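Local atomic coordinates of lactate dehydrogenase, adjacent gene encodes predicted malate dehydrogenase (Cryptosporidium parvum, PDB entry 4ND4), a protein that probably catalyses the NAD-dependent interconversion of (S)-lactate and pyruvate, as a member of the lactate/malate dehydrogenase superfamily. Residues E92-N97 against T121-V126; S170-G175 against G273-I278; M181-S186 against H215-W220. All coordinates share one frame; numbering follows the deposited sequence.

Interaction 1. Residues E92-N97 against T121-V126; sequences ELLFGN and TNPLDV. With NAD (nicotinamide-adenine-dinucleotide), chain C; PYR (pyruvic acid), chain D.
Leu93 and Leu94 run beside Asn122 and Pro123, Leu94 CA lying 6.2 Å from Pro123 CA, where the starts of two helices meet. Leu93 ends a 3-10 turn and is the N-cap residue of helix 94-111; Pro123 holds the same position before helix 124-135. The peptide bond between Asn122 and Pro123 is cis, and the Asn122 carbonyl lies within reach of the first helix. Asn97 meets it from one turn into that helix: Asn97 ND2 donates to Asn122 O over 2.8 Å, almost straight at 175°, with the acceptor in the plane of the amide. The same ND2 also bonds to Ser81 and OD1 accepts from the Ile82 amide, so the amide is fixed at both ends. Thr121 CG2 packs against Asn97 CB at 3.6 Å, while Thr121 OG1 bonds to the Ala80 carbonyl. On the apolar side, Leu94 extends with CG anti to the backbone N (chi1 176°), bringing CD1 to 3.9 Å from Pro123 CG and against Val126 CG1; helix 293-314 adds Val312 beside Leu94. The end of the Asn122 side chain leads off from the first helix. OD1 accepts from Leu124 N in the carbonyl plane, on a lone pair, forming an Asx turn that leaves ND2 facing the ligands. Asn122 ND2 donates to NAD O2D at 3.1 Å. Asn122 ND2 also donates to pyruvate O3 at 2.9 Å. Asn122 N reaches NAD O3D over a longer 3.3 Å. Leu93 CD1 lies 3.9 Å from NAD O2D, beside the ribose. Asn97, itself predicted to belong to the NAD site, holds the backbone of Asn122, which binds both ligands directly. The whole belongs to the NAD-binding Rossmann domain, where the loop after strand 116-119 carries the asparagine that joins nicotinamide ribose and substrate.

Interaction 2. Residues S170-G175 against G273-I278; sequences SANVIG and GVPTII
Gly273 meets Gly175 in a single antiparallel bridge, a hydrogen-bonded pair with the CA atoms only 4.4 Å apart. Both backbone bonds are short but unequal in shape: Gly175 N donates to Gly273 O over 2.9 Å at 168°, whereas Gly273 N reaches Gly175 O over 2.8 Å at a bent 132°, from above the carbonyl plane. Gly273, with no side chain, lets the two backbones come this close. The carbonyl of Gly273 is also touched by Ile174, whose CB lies 3.4 Å from Gly273 O. Val274 points away from the contact, its side chain touching Tyr265 and Ile286, and offers its CA to Ile174 CG2. Next comes Pro275, whose CD lies 4.1 Å from Ile174 CG2. That methyl faces the proline because Ile174 CG1 sits between the backbone N and the carbonyl carbon (chi1 59°), with CG2 beside the N. Asn172 OD1 lies loosely near Pro275 CG, while its ND2 bonds to Gly191 O of the second subunit. Beyond Pro275 the strand leaves segment 170-175, and Thr276 OG1 bonds to Val255 O. Two buried backbone N-H groups and two carbonyls are therefore satisfied mutually, by a glycine pair, with one apolar touch alongside.

Interaction 3. Residues M181-S186 against H215-W220; sequences MVPATS and HTRIAW. Unlike the reference sequence in segment 181-186: Ala184 (reference Val). With PYR (pyruvic acid), chain D.
Helix 206-227 packs on the short strand 182-183, outermost in its sheet within the chain, in the alpha/beta C-terminal domain beside the substrate site; Met181 and Pro183 meet its Thr216-Arg217 turn. Met181 points its side chain at the helix: CG stands anti to the backbone N (chi1 175°) and the chain stays extended until it bends at its last torsion. This lays SD 3.8 Å from Thr216 O and 3.9 Å from Arg217 CA, over the helix backbone. Pro183 and Thr216 lie alongside with their side chains running in opposing senses, Pro183 CG meeting Thr216 CG2 at 3.9 Å. Thr216 offers that methyl while its OG1 bonds to Ile212 O within the helix. Val173 and Phe154 close round both Pro183 and Thr216, which makes this side a buried apolar patch. One turn farther along the helix, Trp220 CB comes within 3.5 Å of pyruvate C, and Trp220 forms a cation-pi contact with Arg90, which binds the substrate. The polar link between the segments is the partly exposed Arg217, whose chain bends at its second and third torsions; Arg217 NH1 makes a weak bond to Met181 O, 3.0 Å long but bent to 128°, with the oxygen at the guanidinium edge, in its plane.

Interaction 1 lies in the NAD-binding domain, interactions 2 and 3 in the C-terminal one. All three are essentially buried; only interaction 3 has a partly exposed partner, its arginine. Interactions 2 and 3 share a sheet: strands 169-174 and 182-183 are neighbours, joined by probable hydrogen bonds between Ile174 O and Val182 N and between Asn172 O and Ala184 N. Asp125 of interaction 1 packs against the glycine pair of interaction 2 across the domain boundary. Interactions 1 and 3 do not touch, yet both reach pyruvate, the first by a hydrogen bond and the second by packing. Side-chain amides dominate interaction 1, backbone pairing interaction 2, and apolar packing interaction 3.

Interaction 1. Residues E92-N97 against T121-V126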
loop_
_atom_site.group_PDB
_atom_site.type_symbol
_atom_site.label_atom_id
_atom_site.label_comp_id
_atom_site.label_asym_id
_atom_site.label_seq_id
_atom_site.Cartn_x
_atom_site.Cartn_y
_atom_site.Cartn_z
ATOM N N GLU A 92 38.140 7.439 1.525
ATOM C CA GLU A 92 39.103 6.351 1.381
ATOM C C GLU A 92 38.859 5.501 0.128
ATOM O O GLU A 92 39.791 4.913 -0.406
ATOM C CB GLU A 92 39.089 5.469 2.627
ATOM C CG GLU A 92 39.629 6.171 3.864
ATOM C CD GLU A 92 39.231 5.488 5.155
ATOM O OE1 GLU A 92 39.155 6.184 6.190
ATOM O OE2 GLU A 92 38.989 4.261 5.140
ATOM N N LEU A 93 37.616 5.461 -0.348
ATOM C CA LEU A 93 37.260 4.695 -1.543
ATOM C C LEU A 93 37.380 5.512 -2.830
ATOM O O LEU A 93 37.016 5.029 -3.898
ATOM C CB LEU A 93 35.822 4.185 -1.427
ATOM C CG LEU A 93 35.435 3.454 -0.140
ATOM C CD1 LEU A 93 33.930 3.226 -0.101
ATOM C CD2 LEU A 93 36.194 2.141 -0.019
ATOM N N LEU A 94 37.889 6.738 -2.723
ATOM C CA LEU A 94 37.904 7.687 -3.838
ATOM C C LEU A 94 38.471 7.125 -5.149
ATOM O O LEU A 94 37.800 7.144 -6.179
ATOM C CB LEU A 94 38.706 8.933 -3.445
ATOM C CG LEU A 94 38.910 9.994 -4.529
ATOM C CD1 LEU A 94 37.567 10.549 -4.970
ATOM C CD2 LEU A 94 39.822 11.103 -4.028
ATOM N N PHE A 95 39.712 6.645 -5.106
ATOM C CA PHE A 95 40.437 6.297 -6.329
ATOM C C PHE A 95 39.846 5.067 -7.010
ATOM O O PHE A 95 39.660 5.059 -8.222
ATOM C CB PHE A 95 41.930 6.081 -6.041
ATOM C CG PHE A 95 42.633 7.309 -5.521
ATOM C CD1 PHE A 95 43.247 7.305 -4.278
ATOM C CD2 PHE A 95 42.666 8.479 -6.276
ATOM C CE1 PHE A 95 43.894 8.436 -3.800
ATOM C CE2 PHE A 95 43.307 9.614 -5.804
ATOM C CZ PHE A 95 43.922 9.593 -4.564
ATOM N N GLY A 96 39.544 4.041 -6.226
ATOM C CA GLY A 96 38.973 2.810 -6.761
ATOM C C GLY A 96 37.593 3.003 -7.362
ATOM O O GLY A 96 37.325 2.545 -8.472
ATOM N N ASN A 97 36.716 3.697 -6.640
ATOM C CA ASN A 97 35.339 3.883 -7.100
ATOM C C ASN A 97 35.210 4.832 -8.279
ATOM O O ASN A 97 34.308 4.672 -9.099
ATOM C CB ASN A 97 34.443 4.315 -5.940
ATOM C CG ASN A 97 34.219 3.195 -4.948
ATOM O OD1 ASN A 97 34.519 2.036 -5.232
ATOM N ND2 ASN A 97 33.692 3.530 -3.783
ATOM N N THR A 121 27.284 5.316 -4.807
ATOM C CA THR A 121 28.706 5.079 -4.566
ATOM C C THR A 121 29.422 6.243 -3.875
ATOM O O THR A 121 29.321 7.390 -4.310
ATOM C CB THR A 121 29.412 4.801 -5.913
ATOM O OG1 THR A 121 28.728 3.742 -6.599
ATOM C CG2 THR A 121 30.866 4.421 -5.707
ATOM N N ASN A 122 30.152 5.930 -2.803
ATOM C CA ASN A 122 30.930 6.929 -2.058
ATOM C C ASN A 122 32.344 7.112 -2.615
ATOM O O ASN A 122 32.881 6.189 -3.236
ATOM C CB ASN A 122 31.011 6.549 -0.575
ATOM C CG ASN A 122 29.888 7.160 0.247
ATOM O OD1 ASN A 122 29.517 8.313 0.040
ATOM N ND2 ASN A 122 29.356 6.394 1.196
ATOM N N PRO A 123 32.954 8.300 -2.404
ATOM C CA PRO A 123 32.413 9.493 -1.734
ATOM C C PRO A 123 31.395 10.211 -2.621
ATOM O O PRO A 123 31.746 10.739 -3.679
ATOM C CB PRO A 123 33.653 10.361 -1.495
ATOM C CG PRO A 123 34.606 9.964 -2.571
ATOM C CD PRO A 123 34.349 8.505 -2.839
ATOM N N LEU A 124 30.148 10.232 -2.161
ATOM C CA LEU A 124 28.981 10.540 -2.997
ATOM C C LEU A 124 29.111 11.760 -3.915
ATOM O O LEU A 124 29.016 11.630 -5.136
ATOM C CB LEU A 124 27.744 10.697 -2.101
ATOM C CG LEU A 124 26.358 10.859 -2.738
ATOM C CD1 LEU A 124 26.043 12.305 -3.096
ATOM C CD2 LEU A 124 26.182 9.943 -3.942
ATOM N N ASP A 125 29.316 12.935 -3.335
ATOM C CA ASP A 125 29.258 14.185 -4.109
ATOM C C ASP A 125 30.313 14.229 -5.204
ATOM O O ASP A 125 30.033 14.656 -6.328
ATOM C CB ASP A 125 29.388 15.399 -3.189
ATOM C CG ASP A 125 28.299 15.442 -2.136
ATOM O OD1 ASP A 125 27.218 16.005 -2.413
ATOM O OD2 ASP A 125 28.525 14.892 -1.038
ATOM N N VAL A 126 31.515 13.760 -4.883
ATOM C CA VAL A 126 32.610 13.732 -5.853
ATOM C C VAL A 126 32.351 12.657 -6.913
ATOM O O VAL A 126 32.581 12.888 -8.103
ATOM C CB VAL A 126 33.978 13.524 -5.166
ATOM C CG1 VAL A 126 35.097 13.476 -6.196
ATOM C CG2 VAL A 126 34.241 14.648 -4.175
HETATM P PA NAD C . 28.847 -3.885 -1.328
HETATM O O1A NAD C . 27.892 -4.733 -0.540
HETATM O O2A NAD C . 30.320 -4.187 -1.278
HETATM O O5B NAD C . 28.387 -3.926 -2.858
HETATM C C5B NAD C . 29.204 -3.431 -3.908
HETATM C C4B NAD C . 28.951 -4.288 -5.138
HETATM O O4B NAD C . 29.549 -3.662 -6.271
HETATM C C3B NAD C . 29.552 -5.690 -5.041
HETATM O O3B NAD C . 28.540 -6.694 -5.178
HETATM C C2B NAD C . 30.544 -5.770 -6.186
HETATM O O2B NAD C . 30.570 -7.050 -6.823
HETATM C C1B NAD C . 30.046 -4.687 -7.125
HETATM N N9A NAD C . 31.077 -4.171 -8.053
HETATM C C8A NAD C . 32.395 -3.998 -7.828
HETATM N N7A NAD C . 32.996 -3.509 -8.942
HETATM C C5A NAD C . 32.060 -3.368 -9.892
HETATM C C6A NAD C . 32.014 -2.904 -11.294
HETATM N N6A NAD C . 33.132 -2.477 -11.930
HETATM N N1A NAD C . 30.813 -2.917 -11.916
HETATM C C2A NAD C . 29.686 -3.338 -11.310
HETATM N N3A NAD C . 29.664 -3.773 -10.040
HETATM C C4A NAD C . 30.795 -3.805 -9.297
HETATM O O3 NAD C . 28.671 -2.315 -0.961
HETATM P PN NAD C . 27.290 -1.655 -0.439
HETATM O O1N NAD C . 27.162 -1.903 1.037
HETATM O O2N NAD C . 26.163 -2.080 -1.344
HETATM O O5D NAD C . 27.560 -0.094 -0.704
HETATM C C5D NAD C . 27.749 0.353 -2.041
HETATM C C4D NAD C . 28.311 1.772 -2.065
HETATM O O4D NAD C . 27.356 2.686 -1.514
HETATM C C3D NAD C . 29.581 1.945 -1.243
HETATM O O3D NAD C . 30.483 2.775 -1.981
HETATM C C2D NAD C . 29.114 2.644 0.022
HETATM O O2D NAD C . 30.141 3.413 0.659
HETATM C C1D NAD C . 27.998 3.513 -0.537
HETATM N N1N NAD C . 27.014 4.054 0.416
HETATM C C2N NAD C . 26.539 5.285 0.158
HETATM C C3N NAD C . 25.605 5.904 0.986
HETATM C C7N NAD C . 25.073 7.281 0.690
HETATM O O7N NAD C . 24.397 7.847 1.536
HETATM N N7N NAD C . 25.310 7.880 -0.479
HETATM C C4N NAD C . 25.154 5.211 2.102
HETATM C C5N NAD C . 25.654 3.939 2.358
HETATM C C6N NAD C . 26.587 3.374 1.493
HETATM C C PYR D . 26.197 6.546 5.198
HETATM O O PYR D . 25.621 5.568 5.717
HETATM O OXT PYR D . 25.864 7.722 5.437
HETATM C CA PYR D . 27.295 6.313 4.285
HETATM O O3 PYR D . 27.423 7.051 3.324
HETATM C CB PYR D . 28.240 5.180 4.551
#

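Interaction 2. Residues S170-G175 against G273-I278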
loop_
_atom_site.group_PDB
_atom_site.type_symbol
_atom_site.label_atom_id
_atom_site.label_comp_id
_atom_site.label_asym_id
_atom_site.label_seq_id
_atom_site.Cartn_x
_atom_site.Cartn_y
_atom_site.Cartn_z
ATOM N N SER A 170 9.693 18.429 9.751
ATOM C CA SER A 170 10.348 18.973 8.568
ATOM C C SER A 170 11.765 19.344 8.979
ATOM O O SER A 170 11.963 20.116 9.920
ATOM C CB SER A 170 9.601 20.203 8.051
ATOM O OG SER A 170 10.236 20.760 6.910
ATOM N N ALA A 171 12.752 18.766 8.297
ATOM C CA ALA A 171 14.156 19.029 8.602
ATOM C C ALA A 171 15.034 18.673 7.408
ATOM O O ALA A 171 14.825 17.639 6.761
ATOM C CB ALA A 171 14.589 18.252 9.835
ATOM N N ASN A 172 16.007 19.539 7.127
ATOM C CA ASN A 172 16.889 19.397 5.976
ATOM C C ASN A 172 18.350 19.328 6.382
ATOM O O ASN A 172 18.794 20.055 7.273
ATOM C CB ASN A 172 16.709 20.583 5.026
ATOM C CG ASN A 172 15.534 20.413 4.091
ATOM O OD1 ASN A 172 15.547 19.545 3.221
ATOM N ND2 ASN A 172 14.514 21.246 4.256
ATOM N N VAL A 173 19.085 18.443 5.717
ATOM C CA VAL A 173 20.536 18.433 5.765
ATOM C C VAL A 173 21.026 18.807 4.371
ATOM O O VAL A 173 20.546 18.262 3.379
ATOM C CB VAL A 173 21.094 17.052 6.145
ATOM C CG1 VAL A 173 22.610 17.058 6.079
ATOM C CG2 VAL A 173 20.632 16.642 7.536
ATOM N N ILE A 174 21.969 19.745 4.304
ATOM C CA ILE A 174 22.517 20.206 3.028
ATOM C C ILE A 174 24.046 20.148 3.033
ATOM O O ILE A 174 24.661 19.866 4.061
ATOM C CB ILE A 174 22.034 21.630 2.690
ATOM C CG1 ILE A 174 22.443 22.628 3.780
ATOM C CG2 ILE A 174 20.524 21.641 2.517
ATOM C CD1 ILE A 174 22.206 24.068 3.389
ATOM N N GLY A 175 24.645 20.406 1.874
ATOM C CA GLY A 175 26.094 20.338 1.710
ATOM C C GLY A 175 26.550 18.951 1.289
ATOM O O GLY A 175 25.754 18.143 0.809
ATOM N N GLY A 273 24.722 18.705 -1.782
ATOM C CA GLY A 273 23.400 18.507 -1.204
ATOM C C GLY A 273 22.579 19.785 -1.140
ATOM O O GLY A 273 22.960 20.744 -0.466
ATOM N N VAL A 274 21.456 19.786 -1.855
ATOM C CA VAL A 274 20.514 20.901 -1.860
ATOM C C VAL A 274 19.090 20.363 -1.996
ATOM O O VAL A 274 18.894 19.293 -2.572
ATOM C CB VAL A 274 20.776 21.877 -3.033
ATOM C CG1 VAL A 274 22.077 22.638 -2.827
ATOM C CG2 VAL A 274 20.795 21.145 -4.371
ATOM N N PRO A 275 18.089 21.109 -1.487
ATOM C CA PRO A 275 16.701 20.717 -1.738
ATOM C C PRO A 275 16.322 20.929 -3.205
ATOM O O PRO A 275 16.356 22.061 -3.696
ATOM C CB PRO A 275 15.882 21.646 -0.821
ATOM C CG PRO A 275 16.868 22.386 0.023
ATOM C CD PRO A 275 18.169 22.361 -0.716
ATOM N N THR A 276 15.983 19.843 -3.891
ATOM C CA THR A 276 15.602 19.892 -5.295
ATOM C C THR A 276 14.117 19.602 -5.453
ATOM O O THR A 276 13.480 19.084 -4.537
ATOM C CB THR A 276 16.358 18.830 -6.115
ATOM O OG1 THR A 276 15.917 17.522 -5.728
ATOM C CG2 THR A 276 17.861 18.932 -5.898
ATOM N N ILE A 277 13.586 19.930 -6.626
ATOM C CA ILE A 277 12.309 19.393 -7.080
ATOM C C ILE A 277 12.633 18.341 -8.134
ATOM O O ILE A 277 13.310 18.644 -9.114
ATOM C CB ILE A 277 11.402 20.471 -7.714
ATOM C CG1 ILE A 277 11.209 21.660 -6.765
ATOM C CG2 ILE A 277 10.053 19.877 -8.098
ATOM C CD1 ILE A 277 10.726 21.277 -5.381
ATOM N N ILE A 278 12.166 17.110 -7.923
ATOM C CA ILE A 278 12.367 16.029 -8.891
ATOM C C ILE A 278 11.049 15.612 -9.545
ATOM O O ILE A 278 10.039 15.388 -8.864
ATOM C CB ILE A 278 13.049 14.800 -8.251
ATOM C CG1 ILE A 278 14.505 15.136 -7.916
ATOM C CG2 ILE A 278 13.006 13.600 -9.197
ATOM C CD1 ILE A 278 15.202 14.113 -7.046
#

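Interaction 3. Residues M181-S186 against H215-W220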
loop_
_atom_site.group_PDB
_atom_site.type_symbol
_atom_site.label_atom_id
_atom_site.label_comp_id
_atom_site.label_asym_id
_atom_site.label_seq_id
_atom_site.Cartn_x
_atom_site.Cartn_y
_atom_site.Cartn_z
ATOM N N MET A 181 28.819 18.075 6.341
ATOM C CA MET A 181 27.356 18.009 6.299
ATOM C C MET A 181 26.668 19.027 7.233
ATOM O O MET A 181 27.033 19.143 8.402
ATOM C CB MET A 181 26.999 16.582 6.705
ATOM C CG MET A 181 25.553 16.216 6.863
ATOM S SD MET A 181 25.437 14.596 7.649
ATOM C CE MET A 181 26.428 13.585 6.547
ATOM N N VAL A 182 25.674 19.750 6.712
ATOM C CA VAL A 182 25.013 20.834 7.463
ATOM C C VAL A 182 23.531 20.547 7.730
ATOM O O VAL A 182 22.685 20.801 6.871
ATOM C CB VAL A 182 25.140 22.189 6.725
ATOM C CG1 VAL A 182 24.470 23.305 7.519
ATOM C CG2 VAL A 182 26.605 22.523 6.471
ATOM N N PRO A 183 23.215 20.001 8.919
ATOM C CA PRO A 183 21.819 19.919 9.333
ATOM C C PRO A 183 21.310 21.306 9.719
ATOM O O PRO A 183 21.754 21.866 10.719
ATOM C CB PRO A 183 21.855 18.978 10.550
ATOM C CG PRO A 183 23.197 18.339 10.528
ATOM C CD PRO A 183 24.100 19.343 9.891
ATOM N N ALA A 184 20.400 21.852 8.917
ATOM C CA ALA A 184 19.976 23.247 9.062
ATOM C C ALA A 184 18.929 23.418 10.160
ATOM O O ALA A 184 17.730 23.448 9.886
ATOM C CB ALA A 184 19.442 23.772 7.732
ATOM N N THR A 185 19.391 23.552 11.403
ATOM C CA THR A 185 18.485 23.662 12.552
ATOM C C THR A 185 17.504 24.834 12.427
ATOM O O THR A 185 16.388 24.752 12.928
ATOM C CB THR A 185 19.250 23.800 13.888
ATOM O OG1 THR A 185 20.085 24.961 13.849
ATOM C CG2 THR A 185 20.106 22.572 14.157
ATOM N N SER A 186 17.917 25.903 11.745
ATOM C CA SER A 186 17.106 27.120 11.621
ATOM C C SER A 186 15.740 26.895 10.977
ATOM O O SER A 186 14.775 27.584 11.314
ATOM C CB SER A 186 17.858 28.192 10.825
ATOM O OG SER A 186 17.990 27.825 9.460
ATOM N N HIS A 215 24.971 13.837 16.158
ATOM C CA HIS A 215 24.484 12.481 15.879
ATOM C C HIS A 215 24.220 12.282 14.384
ATOM O O HIS A 215 24.614 11.270 13.804
ATOM C CB HIS A 215 23.194 12.202 16.657
ATOM C CG HIS A 215 22.876 10.747 16.814
ATOM N ND1 HIS A 215 21.829 10.301 17.591
ATOM C CD2 HIS A 215 23.473 9.637 16.316
ATOM C CE1 HIS A 215 21.784 8.981 17.553
ATOM N NE2 HIS A 215 22.773 8.554 16.788
ATOM N N THR A 216 23.552 13.256 13.774
ATOM C CA THR A 216 23.300 13.244 12.338
ATOM C C THR A 216 24.603 13.112 11.554
ATOM O O THR A 216 24.694 12.295 10.634
ATOM C CB THR A 216 22.553 14.518 11.897
ATOM O OG1 THR A 216 21.313 14.605 12.606
ATOM C CG2 THR A 216 22.272 14.511 10.403
ATOM N N ARG A 217 25.609 13.898 11.937
ATOM C CA ARG A 217 26.886 13.934 11.217
ATOM C C ARG A 217 27.694 12.638 11.317
ATOM O O ARG A 217 28.323 12.234 10.346
ATOM C CB ARG A 217 27.736 15.115 11.692
ATOM C CG ARG A 217 27.181 16.467 11.268
ATOM C CD ARG A 217 27.459 17.546 12.303
ATOM N NE ARG A 217 28.886 17.812 12.465
ATOM C CZ ARG A 217 29.621 18.533 11.622
ATOM N NH1 ARG A 217 29.076 19.062 10.530
ATOM N NH2 ARG A 217 30.916 18.717 11.863
ATOM N N ILE A 218 27.676 12.003 12.486
ATOM C CA ILE A 218 28.434 10.765 12.710
ATOM C C ILE A 218 27.578 9.495 12.620
ATOM O O ILE A 218 28.064 8.399 12.912
ATOM C CB ILE A 218 29.180 10.785 14.068
ATOM C CG1 ILE A 218 28.209 10.878 15.255
ATOM C CG2 ILE A 218 30.174 11.936 14.099
ATOM C CD1 ILE A 218 27.721 9.551 15.803
ATOM N N ALA A 219 26.320 9.641 12.205
ATOM C CA ALA A 219 25.374 8.518 12.147
ATOM C C ALA A 219 25.918 7.304 11.388
ATOM O O ALA A 219 25.669 6.167 11.789
ATOM C CB ALA A 219 24.059 8.968 11.525
ATOM N N TRP A 220 26.658 7.547 10.305
ATOM C CA TRP A 220 27.167 6.456 9.469
ATOM C C TRP A 220 28.088 5.509 10.238
ATOM O O TRP A 220 28.010 4.295 10.056
ATOM C CB TRP A 220 27.856 6.991 8.207
ATOM C CG TRP A 220 29.273 7.471 8.383
ATOM C CD1 TRP A 220 29.678 8.683 8.865
ATOM C CD2 TRP A 220 30.469 6.755 8.046
ATOM N NE1 TRP A 220 31.049 8.761 8.859
ATOM C CE2 TRP A 220 31.560 7.593 8.358
ATOM C CE3 TRP A 220 30.724 5.484 7.512
ATOM C CZ2 TRP A 220 32.886 7.202 8.163
ATOM C CZ3 TRP A 220 32.047 5.095 7.316
ATOM C CH2 TRP A 220 33.110 5.953 7.642
HETATM C C PYR D . 26.197 6.546 5.198
HETATM O O PYR D . 25.621 5.568 5.717
HETATM O OXT PYR D . 25.864 7.722 5.437
HETATM C CA PYR D . 27.295 6.313 4.285
HETATM O O3 PYR D . 27.423 7.051 3.324
HETATM C CB PYR D . 28.240 5.180 4.551
#